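Putative sulfatase yidJ (Bacteroides fragilis, PDB 2QZU) probably hydrolyses sulfate esters as a metal-dependent arylsulfatase of the alkaline phosphatase clan. Local coordinates at residues A[354-368]-A[375-389]. Sequence-based numbering, arbitrary orientation.
Sequences LMIAFADLYPTLLSM and IPETVQTFDLSNEVL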
ATOM      1  N   LEU A 354     -32.551  20.590   3.356  1.00 10.00           N
ATOM      2  CA  LEU A 354     -33.091  19.479   4.147  1.00  9.25           C
ATOM      3  C   LEU A 354     -31.979  18.581   4.697  1.00  7.69           C
ATOM      4  O   LEU A 354     -31.165  18.068   3.935  1.00  8.74           O
ATOM      5  CB  LEU A 354     -34.027  18.630   3.283  1.00  9.87           C
ATOM      6  CG  LEU A 354     -34.698  17.467   4.020  1.00  6.33           C
ATOM      7  CD1 LEU A 354     -35.729  18.012   5.002  1.00  7.46           C
ATOM      8  CD2 LEU A 354     -35.360  16.534   3.013  1.00  8.00           C
HETATM    9  N   MSE A 355     -31.961  18.369   6.010  1.00  9.98           N
HETATM   10  CA  MSE A 355     -30.921  17.531   6.607  1.00 11.50           C
HETATM   11  C   MSE A 355     -31.276  16.048   6.533  1.00  8.35           C
HETATM   12  O   MSE A 355     -31.383  15.366   7.556  1.00 11.66           O
HETATM   13  CB  MSE A 355     -30.675  17.925   8.066  1.00 13.73           C
HETATM   14  CG  MSE A 355     -29.318  17.463   8.577  1.00 12.66           C
HETATM   15 SE   MSE A 355     -29.164  17.481  10.494  1.00 22.38          SE
HETATM   16  CE  MSE A 355     -29.499  19.372  10.792  1.00 11.77           C
ATOM     17  N   ILE A 356     -31.456  15.555   5.314  1.00  4.48           N
ATOM     18  CA  ILE A 356     -31.789  14.156   5.101  1.00  8.24           C
ATOM     19  C   ILE A 356     -30.569  13.299   5.431  1.00  9.60           C
ATOM     20  O   ILE A 356     -29.428  13.715   5.219  1.00  8.05           O
ATOM     21  CB  ILE A 356     -32.236  13.919   3.630  1.00  8.33           C
ATOM     22  CG1 ILE A 356     -32.550  12.440   3.400  1.00  8.01           C
ATOM     23  CG2 ILE A 356     -31.156  14.389   2.665  1.00  7.65           C
ATOM     24  CD1 ILE A 356     -33.248  12.175   2.078  1.00 12.78           C
ATOM     25  N   ALA A 357     -30.808  12.109   5.972  1.00  8.99           N
ATOM     26  CA  ALA A 357     -29.712  11.217   6.323  1.00  5.01           C
ATOM     27  C   ALA A 357     -29.714   9.982   5.442  1.00  7.10           C
ATOM     28  O   ALA A 357     -30.751   9.573   4.916  1.00  8.32           O
ATOM     29  CB  ALA A 357     -29.815  10.802   7.789  1.00  5.60           C
ATOM     30  N   PHE A 358     -28.537   9.389   5.298  1.00  8.20           N
ATOM     31  CA  PHE A 358     -28.352   8.178   4.509  1.00  6.51           C
ATOM     32  C   PHE A 358     -29.412   7.138   4.886  1.00 11.02           C
ATOM     33  O   PHE A 358     -30.016   6.513   4.015  1.00 10.38           O
ATOM     34  CB  PHE A 358     -26.943   7.635   4.782  1.00  8.68           C
ATOM     35  CG  PHE A 358     -26.539   6.463   3.925  1.00  5.64           C
ATOM     36  CD1 PHE A 358     -26.426   6.590   2.541  1.00  4.73           C
ATOM     37  CD2 PHE A 358     -26.189   5.249   4.517  1.00  5.63           C
ATOM     38  CE1 PHE A 358     -25.964   5.527   1.763  1.00  8.55           C
ATOM     39  CE2 PHE A 358     -25.727   4.182   3.752  1.00  8.28           C
ATOM     40  CZ  PHE A 358     -25.611   4.320   2.371  1.00  9.17           C
ATOM     41  N   ALA A 359     -29.654   6.983   6.186  1.00  6.78           N
ATOM     42  CA  ALA A 359     -30.610   5.994   6.687  1.00  9.73           C
ATOM     43  C   ALA A 359     -32.090   6.320   6.493  1.00  9.92           C
ATOM     44  O   ALA A 359     -32.945   5.464   6.707  1.00  9.44           O
ATOM     45  CB  ALA A 359     -30.336   5.721   8.161  1.00 11.71           C
ATOM     46  N   ASP A 360     -32.400   7.550   6.101  1.00  8.96           N
ATOM     47  CA  ASP A 360     -33.792   7.934   5.885  1.00  7.23           C
ATOM     48  C   ASP A 360     -34.295   7.497   4.517  1.00  3.18           C
ATOM     49  O   ASP A 360     -35.494   7.573   4.242  1.00  4.86           O
ATOM     50  CB  ASP A 360     -33.962   9.453   6.003  1.00  5.01           C
ATOM     51  CG  ASP A 360     -33.586   9.975   7.372  1.00 11.60           C
ATOM     52  OD1 ASP A 360     -33.804   9.247   8.369  1.00 10.38           O
ATOM     53  OD2 ASP A 360     -33.090  11.121   7.451  1.00 11.07           O
ATOM     54  N   LEU A 361     -33.389   7.031   3.662  1.00  7.39           N
ATOM     55  CA  LEU A 361     -33.782   6.633   2.316  1.00  4.73           C
ATOM     56  C   LEU A 361     -34.766   5.464   2.217  1.00  8.13           C
ATOM     57  O   LEU A 361     -35.540   5.397   1.264  1.00  9.47           O
ATOM     58  CB  LEU A 361     -32.533   6.369   1.462  1.00  8.78           C
ATOM     59  CG  LEU A 361     -31.747   7.653   1.150  1.00 11.24           C
ATOM     60  CD1 LEU A 361     -30.445   7.310   0.444  1.00 13.05           C
ATOM     61  CD2 LEU A 361     -32.592   8.580   0.282  1.00  9.93           C
ATOM     62  N   TYR A 362     -34.754   4.560   3.196  1.00  7.36           N
ATOM     63  CA  TYR A 362     -35.674   3.417   3.195  1.00  7.04           C
ATOM     64  C   TYR A 362     -37.130   3.924   3.189  1.00  7.83           C
ATOM     65  O   TYR A 362     -37.847   3.742   2.201  1.00 11.98           O
ATOM     66  CB  TYR A 362     -35.391   2.531   4.424  1.00 10.09           C
ATOM     67  CG  TYR A 362     -36.152   1.218   4.540  1.00  4.74           C
ATOM     68  CD1 TYR A 362     -37.525   1.140   4.289  1.00  4.79           C
ATOM     69  CD2 TYR A 362     -35.511   0.076   5.027  1.00  9.40           C
ATOM     70  CE1 TYR A 362     -38.236  -0.040   4.526  1.00  7.97           C
ATOM     71  CE2 TYR A 362     -36.209  -1.098   5.271  1.00  7.59           C
ATOM     72  CZ  TYR A 362     -37.569  -1.155   5.021  1.00 10.75           C
ATOM     73  OH  TYR A 362     -38.251  -2.323   5.268  1.00  9.67           O
ATOM     74  N   PRO A 363     -37.583   4.588   4.273  1.00  5.19           N
ATOM     75  CA  PRO A 363     -38.974   5.057   4.234  1.00  4.94           C
ATOM     76  C   PRO A 363     -39.233   6.154   3.196  1.00  9.69           C
ATOM     77  O   PRO A 363     -40.290   6.182   2.564  1.00 10.09           O
ATOM     78  CB  PRO A 363     -39.217   5.541   5.661  1.00  9.50           C
ATOM     79  CG  PRO A 363     -37.874   6.057   6.064  1.00 10.01           C
ATOM     80  CD  PRO A 363     -36.932   4.985   5.537  1.00  7.79           C
ATOM     81  N   THR A 364     -38.265   7.047   3.018  1.00  5.79           N
ATOM     82  CA  THR A 364     -38.409   8.143   2.063  1.00  6.16           C
ATOM     83  C   THR A 364     -38.631   7.658   0.631  1.00  8.95           C
ATOM     84  O   THR A 364     -39.591   8.070  -0.023  1.00  7.53           O
ATOM     85  CB  THR A 364     -37.179   9.080   2.113  1.00  8.59           C
ATOM     86  OG1 THR A 364     -37.037   9.601   3.442  1.00  7.41           O
ATOM     87  CG2 THR A 364     -37.343  10.247   1.137  1.00  7.41           C
ATOM     88  N   LEU A 365     -37.759   6.779   0.142  1.00  6.26           N
ATOM     89  CA  LEU A 365     -37.899   6.275  -1.223  1.00  7.96           C
ATOM     90  C   LEU A 365     -39.158   5.427  -1.395  1.00 10.19           C
ATOM     91  O   LEU A 365     -39.894   5.589  -2.364  1.00  9.92           O
ATOM     92  CB  LEU A 365     -36.663   5.462  -1.622  1.00  6.43           C
ATOM     93  CG  LEU A 365     -35.370   6.268  -1.824  1.00  6.53           C
ATOM     94  CD1 LEU A 365     -34.182   5.323  -1.959  1.00  5.35           C
ATOM     95  CD2 LEU A 365     -35.502   7.142  -3.068  1.00 10.42           C
ATOM     96  N   LEU A 366     -39.413   4.532  -0.447  1.00  6.52           N
ATOM     97  CA  LEU A 366     -40.590   3.675  -0.536  1.00  9.89           C
ATOM     98  C   LEU A 366     -41.882   4.485  -0.644  1.00  9.92           C
ATOM     99  O   LEU A 366     -42.753   4.157  -1.447  1.00  9.01           O
ATOM    100  CB  LEU A 366     -40.652   2.738   0.672  1.00  8.97           C
ATOM    101  CG  LEU A 366     -40.467   1.238   0.415  1.00 18.26           C
ATOM    102  CD1 LEU A 366     -39.433   0.995  -0.666  1.00 11.44           C
ATOM    103  CD2 LEU A 366     -40.073   0.551   1.717  1.00 11.01           C
ATOM    104  N   SER A 367     -42.011   5.532   0.169  1.00  5.64           N
ATOM    105  CA  SER A 367     -43.210   6.368   0.119  1.00  5.05           C
ATOM    106  C   SER A 367     -43.256   7.126  -1.210  1.00  8.44           C
ATOM    107  O   SER A 367     -44.313   7.240  -1.825  1.00  8.80           O
ATOM    108  CB  SER A 367     -43.235   7.361   1.290  1.00  6.63           C
ATOM    109  OG  SER A 367     -43.517   6.702   2.517  1.00  9.57           O
HETATM  110  N   MSE A 368     -42.111   7.637  -1.654  1.00  5.44           N
HETATM  111  CA  MSE A 368     -42.054   8.361  -2.923  1.00  5.07           C
HETATM  112  C   MSE A 368     -42.471   7.450  -4.074  1.00  9.12           C
HETATM  113  O   MSE A 368     -43.076   7.897  -5.048  1.00 10.33           O
HETATM  114  CB  MSE A 368     -40.633   8.871  -3.200  1.00  5.09           C
HETATM  115  CG  MSE A 368     -40.186  10.048  -2.354  1.00  7.54           C
HETATM  116 SE   MSE A 368     -38.310  10.439  -2.692  1.00 24.01          SE
HETATM  117  CE  MSE A 368     -38.484  11.174  -4.478  1.00  6.42           C
ATOM    118  N   ILE A 375     -44.032   0.036   4.422  1.00  9.35           N
ATOM    119  CA  ILE A 375     -42.927   0.300   5.345  1.00  8.26           C
ATOM    120  C   ILE A 375     -43.231  -0.433   6.652  1.00  9.06           C
ATOM    121  O   ILE A 375     -44.280  -0.223   7.257  1.00  8.96           O
ATOM    122  CB  ILE A 375     -42.785   1.812   5.623  1.00  7.07           C
ATOM    123  CG1 ILE A 375     -42.481   2.554   4.319  1.00  8.55           C
ATOM    124  CG2 ILE A 375     -41.660   2.061   6.620  1.00  4.98           C
ATOM    125  CD1 ILE A 375     -42.486   4.062   4.457  1.00 11.14           C
ATOM    126  N   PRO A 376     -42.325  -1.320   7.093  1.00 10.84           N
ATOM    127  CA  PRO A 376     -42.542  -2.069   8.335  1.00 11.21           C
ATOM    128  C   PRO A 376     -42.665  -1.150   9.546  1.00 12.48           C
ATOM    129  O   PRO A 376     -42.143  -0.033   9.549  1.00 10.44           O
ATOM    130  CB  PRO A 376     -41.301  -2.956   8.427  1.00 12.92           C
ATOM    131  CG  PRO A 376     -40.894  -3.130   7.000  1.00 16.03           C
ATOM    132  CD  PRO A 376     -41.078  -1.752   6.438  1.00 11.68           C
ATOM    133  N   GLU A 377     -43.358  -1.630  10.572  1.00 17.24           N
ATOM    134  CA  GLU A 377     -43.532  -0.863  11.799  1.00 21.04           C
ATOM    135  C   GLU A 377     -42.185  -0.778  12.512  1.00 21.91           C
ATOM    136  O   GLU A 377     -41.983   0.060  13.388  1.00 29.57           O
ATOM    137  CB  GLU A 377     -44.562  -1.554  12.701  1.00 26.07           C
ATOM    138  CG  GLU A 377     -44.767  -0.894  14.056  1.00 39.66           C
ATOM    139  CD  GLU A 377     -45.268   0.532  13.945  1.00 55.00           C
ATOM    140  OE1 GLU A 377     -46.354   0.740  13.363  1.00 51.26           O
ATOM    141  OE2 GLU A 377     -44.576   1.447  14.442  1.00 59.95           O
ATOM    142  N   THR A 378     -41.260  -1.645  12.116  1.00 19.00           N
ATOM    143  CA  THR A 378     -39.935  -1.686  12.720  1.00 23.01           C
ATOM    144  C   THR A 378     -39.012  -0.558  12.247  1.00 18.11           C
ATOM    145  O   THR A 378     -37.991  -0.287  12.876  1.00 16.51           O
ATOM    146  CB  THR A 378     -39.250  -3.051  12.455  1.00 23.30           C
ATOM    147  OG1 THR A 378     -38.025  -3.123  13.197  1.00 43.73           O
ATOM    148  CG2 THR A 378     -38.945  -3.227  10.971  1.00 21.73           C
ATOM    149  N   VAL A 379     -39.366   0.097  11.143  1.00 12.93           N
ATOM    150  CA  VAL A 379     -38.546   1.190  10.618  1.00 10.30           C
ATOM    151  C   VAL A 379     -38.594   2.409  11.548  1.00  9.28           C
ATOM    152  O   VAL A 379     -39.669   2.869  11.943  1.00 10.39           O
ATOM    153  CB  VAL A 379     -38.995   1.572   9.185  1.00  4.69           C
ATOM    154  CG1 VAL A 379     -38.313   2.857   8.728  1.00  6.99           C
ATOM    155  CG2 VAL A 379     -38.648   0.435   8.229  1.00 14.45           C
ATOM    156  N   GLN A 380     -37.414   2.922  11.891  1.00  7.18           N
ATOM    157  CA  GLN A 380     -37.284   4.057  12.809  1.00  5.36           C
ATOM    158  C   GLN A 380     -36.864   5.384  12.187  1.00  5.39           C
ATOM    159  O   GLN A 380     -37.085   6.442  12.778  1.00  6.27           O
ATOM    160  CB  GLN A 380     -36.261   3.722  13.899  1.00  5.49           C
ATOM    161  CG  GLN A 380     -36.545   2.462  14.692  1.00  8.93           C
ATOM    162  CD  GLN A 380     -35.431   2.157  15.678  1.00 13.62           C
ATOM    163  OE1 GLN A 380     -34.301   1.855  15.283  1.00  8.06           O
ATOM    164  NE2 GLN A 380     -35.741   2.245  16.968  1.00 10.93           N
ATOM    165  N   THR A 381     -36.245   5.338  11.011  1.00  6.19           N
ATOM    166  CA  THR A 381     -35.768   6.560  10.369  1.00  8.98           C
ATOM    167  C   THR A 381     -36.867   7.474   9.807  1.00  8.63           C
ATOM    168  O   THR A 381     -38.033   7.082   9.710  1.00  7.92           O
ATOM    169  CB  THR A 381     -34.731   6.220   9.281  1.00 11.17           C
ATOM    170  OG1 THR A 381     -35.327   5.377   8.288  1.00 10.11           O
ATOM    171  CG2 THR A 381     -33.546   5.482   9.905  1.00  8.74           C
ATOM    172  N   PHE A 382     -36.486   8.699   9.447  1.00  9.84           N
ATOM    173  CA  PHE A 382     -37.435   9.693   8.939  1.00  7.69           C
ATOM    174  C   PHE A 382     -37.959   9.482   7.520  1.00  6.70           C
ATOM    175  O   PHE A 382     -37.188   9.230   6.595  1.00  6.76           O
ATOM    176  CB  PHE A 382     -36.827  11.101   9.001  1.00  6.36           C
ATOM    177  CG  PHE A 382     -36.439  11.552  10.384  1.00  9.66           C
ATOM    178  CD1 PHE A 382     -35.154  11.318  10.873  1.00 13.35           C
ATOM    179  CD2 PHE A 382     -37.350  12.235  11.185  1.00 11.99           C
ATOM    180  CE1 PHE A 382     -34.782  11.761  12.140  1.00 14.32           C
ATOM    181  CE2 PHE A 382     -36.987  12.682  12.454  1.00 14.04           C
ATOM    182  CZ  PHE A 382     -35.700  12.448  12.933  1.00 13.40           C
ATOM    183  N   ASP A 383     -39.277   9.590   7.359  1.00  8.55           N
ATOM    184  CA  ASP A 383     -39.910   9.477   6.049  1.00  9.35           C
ATOM    185  C   ASP A 383     -40.000  10.926   5.582  1.00 12.92           C
ATOM    186  O   ASP A 383     -40.893  11.669   5.995  1.00 12.13           O
ATOM    187  CB  ASP A 383     -41.322   8.893   6.160  1.00  9.43           C
ATOM    188  CG  ASP A 383     -42.029   8.809   4.816  1.00 10.69           C
ATOM    189  OD1 ASP A 383     -41.618   9.521   3.874  1.00 10.73           O
ATOM    190  OD2 ASP A 383     -43.009   8.040   4.704  1.00 12.17           O
ATOM    191  N   LEU A 384     -39.070  11.326   4.725  1.00  7.90           N
ATOM    192  CA  LEU A 384     -39.027  12.701   4.241  1.00  8.29           C
ATOM    193  C   LEU A 384     -39.507  12.818   2.798  1.00  6.51           C
ATOM    194  O   LEU A 384     -39.135  13.750   2.087  1.00  8.85           O
ATOM    195  CB  LEU A 384     -37.590  13.228   4.353  1.00  9.75           C
ATOM    196  CG  LEU A 384     -36.968  13.200   5.757  1.00  7.91           C
ATOM    197  CD1 LEU A 384     -35.475  13.483   5.678  1.00 10.98           C
ATOM    198  CD2 LEU A 384     -37.666  14.215   6.640  1.00  8.85           C
ATOM    199  N   SER A 385     -40.345  11.879   2.377  1.00  6.39           N
ATOM    200  CA  SER A 385     -40.846  11.873   1.006  1.00  9.87           C
ATOM    201  C   SER A 385     -41.506  13.180   0.565  1.00  8.19           C
ATOM    202  O   SER A 385     -41.260  13.662  -0.546  1.00  9.92           O
ATOM    203  CB  SER A 385     -41.821  10.705   0.814  1.00 11.27           C
ATOM    204  OG  SER A 385     -42.869  10.752   1.763  1.00 13.56           O
ATOM    205  N   ASN A 386     -42.343  13.756   1.424  1.00  9.38           N
ATOM    206  CA  ASN A 386     -43.019  15.000   1.074  1.00  6.84           C
ATOM    207  C   ASN A 386     -42.020  16.137   0.909  1.00  8.42           C
ATOM    208  O   ASN A 386     -42.096  16.915  -0.049  1.00 11.27           O
ATOM    209  CB  ASN A 386     -44.052  15.366   2.142  1.00  7.89           C
ATOM    210  CG  ASN A 386     -44.838  16.607   1.776  1.00 18.52           C
ATOM    211  OD1 ASN A 386     -44.641  17.678   2.351  1.00 20.63           O
ATOM    212  ND2 ASN A 386     -45.725  16.474   0.796  1.00 13.57           N
ATOM    213  N   GLU A 387     -41.086  16.230   1.852  1.00  7.55           N
ATOM    214  CA  GLU A 387     -40.049  17.253   1.822  1.00 11.00           C
ATOM    215  C   GLU A 387     -39.215  17.130   0.544  1.00 10.05           C
ATOM    216  O   GLU A 387     -38.923  18.126  -0.115  1.00 10.43           O
ATOM    217  CB  GLU A 387     -39.131  17.114   3.041  1.00 11.46           C
ATOM    218  CG  GLU A 387     -39.736  17.498   4.392  1.00 15.52           C
ATOM    219  CD  GLU A 387     -40.820  16.547   4.876  1.00 24.93           C
ATOM    220  OE1 GLU A 387     -40.791  15.351   4.518  1.00 15.28           O
ATOM    221  OE2 GLU A 387     -41.698  16.999   5.642  1.00 28.32           O
ATOM    222  N   VAL A 388     -38.829  15.907   0.198  1.00  9.07           N
ATOM    223  CA  VAL A 388     -38.028  15.684  -0.997  1.00 10.91           C
ATOM    224  C   VAL A 388     -38.791  16.050  -2.272  1.00 11.37           C
ATOM    225  O   VAL A 388     -38.265  16.739  -3.142  1.00 12.85           O
ATOM    226  CB  VAL A 388     -37.565  14.207  -1.089  1.00  9.17           C
ATOM    227  CG1 VAL A 388     -36.886  13.953  -2.422  1.00  9.91           C
ATOM    228  CG2 VAL A 388     -36.605  13.897   0.054  1.00  5.36           C
ATOM    229  N   LEU A 389     -40.039  15.601  -2.365  1.00 10.39           N
ATOM    230  CA  LEU A 389     -40.859  15.870  -3.543  1.00 14.81           C
ATOM    231  C   LEU A 389     -41.226  17.337  -3.753  1.00 15.42           C
ATOM    232  O   LEU A 389     -41.100  17.864  -4.860  1.00 15.86           O
ATOM    233  CB  LEU A 389     -42.148  15.046  -3.479  1.00 13.00           C
ATOM    234  CG  LEU A 389     -42.045  13.525  -3.614  1.00 10.33           C
ATOM    235  CD1 LEU A 389     -43.398  12.903  -3.283  1.00 19.60           C
ATOM    236  CD2 LEU A 389     -41.615  13.152  -5.028  1.00 16.38           C
TER
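Thr-364 holds OG1 beside its own backbone N (chi1 -59°), which places it toward Leu-384 N, and Asp-383 swings its carboxylate opposite its backbone N (chi1 178°), toward Ser-367. The case illustrates how polar side chains can fasten a loop onto a helix, here in the sulfatase fold, where helix 361-368 leads through a loop to helix 385-390. The N-H of Leu-384, the N-cap residue, points almost straight at Thr-364 OG1 (3.0 Å, 168°). That hydroxyl in turn donates a hydrogen bond to Asp-360 O, which also accepts from Thr-364 N. One turn earlier, Asp-360 OD1 takes the N-H of Phe-382 from above the carboxylate plane (2.9 Å) and also lies at the edge of the Phe-382 ring, whose plane is nearly perpendicular to the carboxylate. OD2 accepts hydrogen bonds from Ala-357 N and Gln-399 NE2. Thr-381 OG1 donates to Ala-359 O at 2.9 Å. Apolar groups flank this polar seam: Val-379 CG2 sits over one face of the Tyr-362 ring, 3.9 Å from its centroid, while Tyr-362 OH is hydrogen-bonded to Arg-114 O. Towards the other end, the selenium (SE) of Met-368, a selenomethionine here, rests 3.8 Å from Val-388 CG1, beside strand 338-341. Asp-383 OD1 closes an Asx turn with Ser-385 N and also accepts from Ser-385 OG, leaving OD2 to receive Ser-367 OG on its syn side, somewhat out of the carboxylate plane, at 2.6 Å.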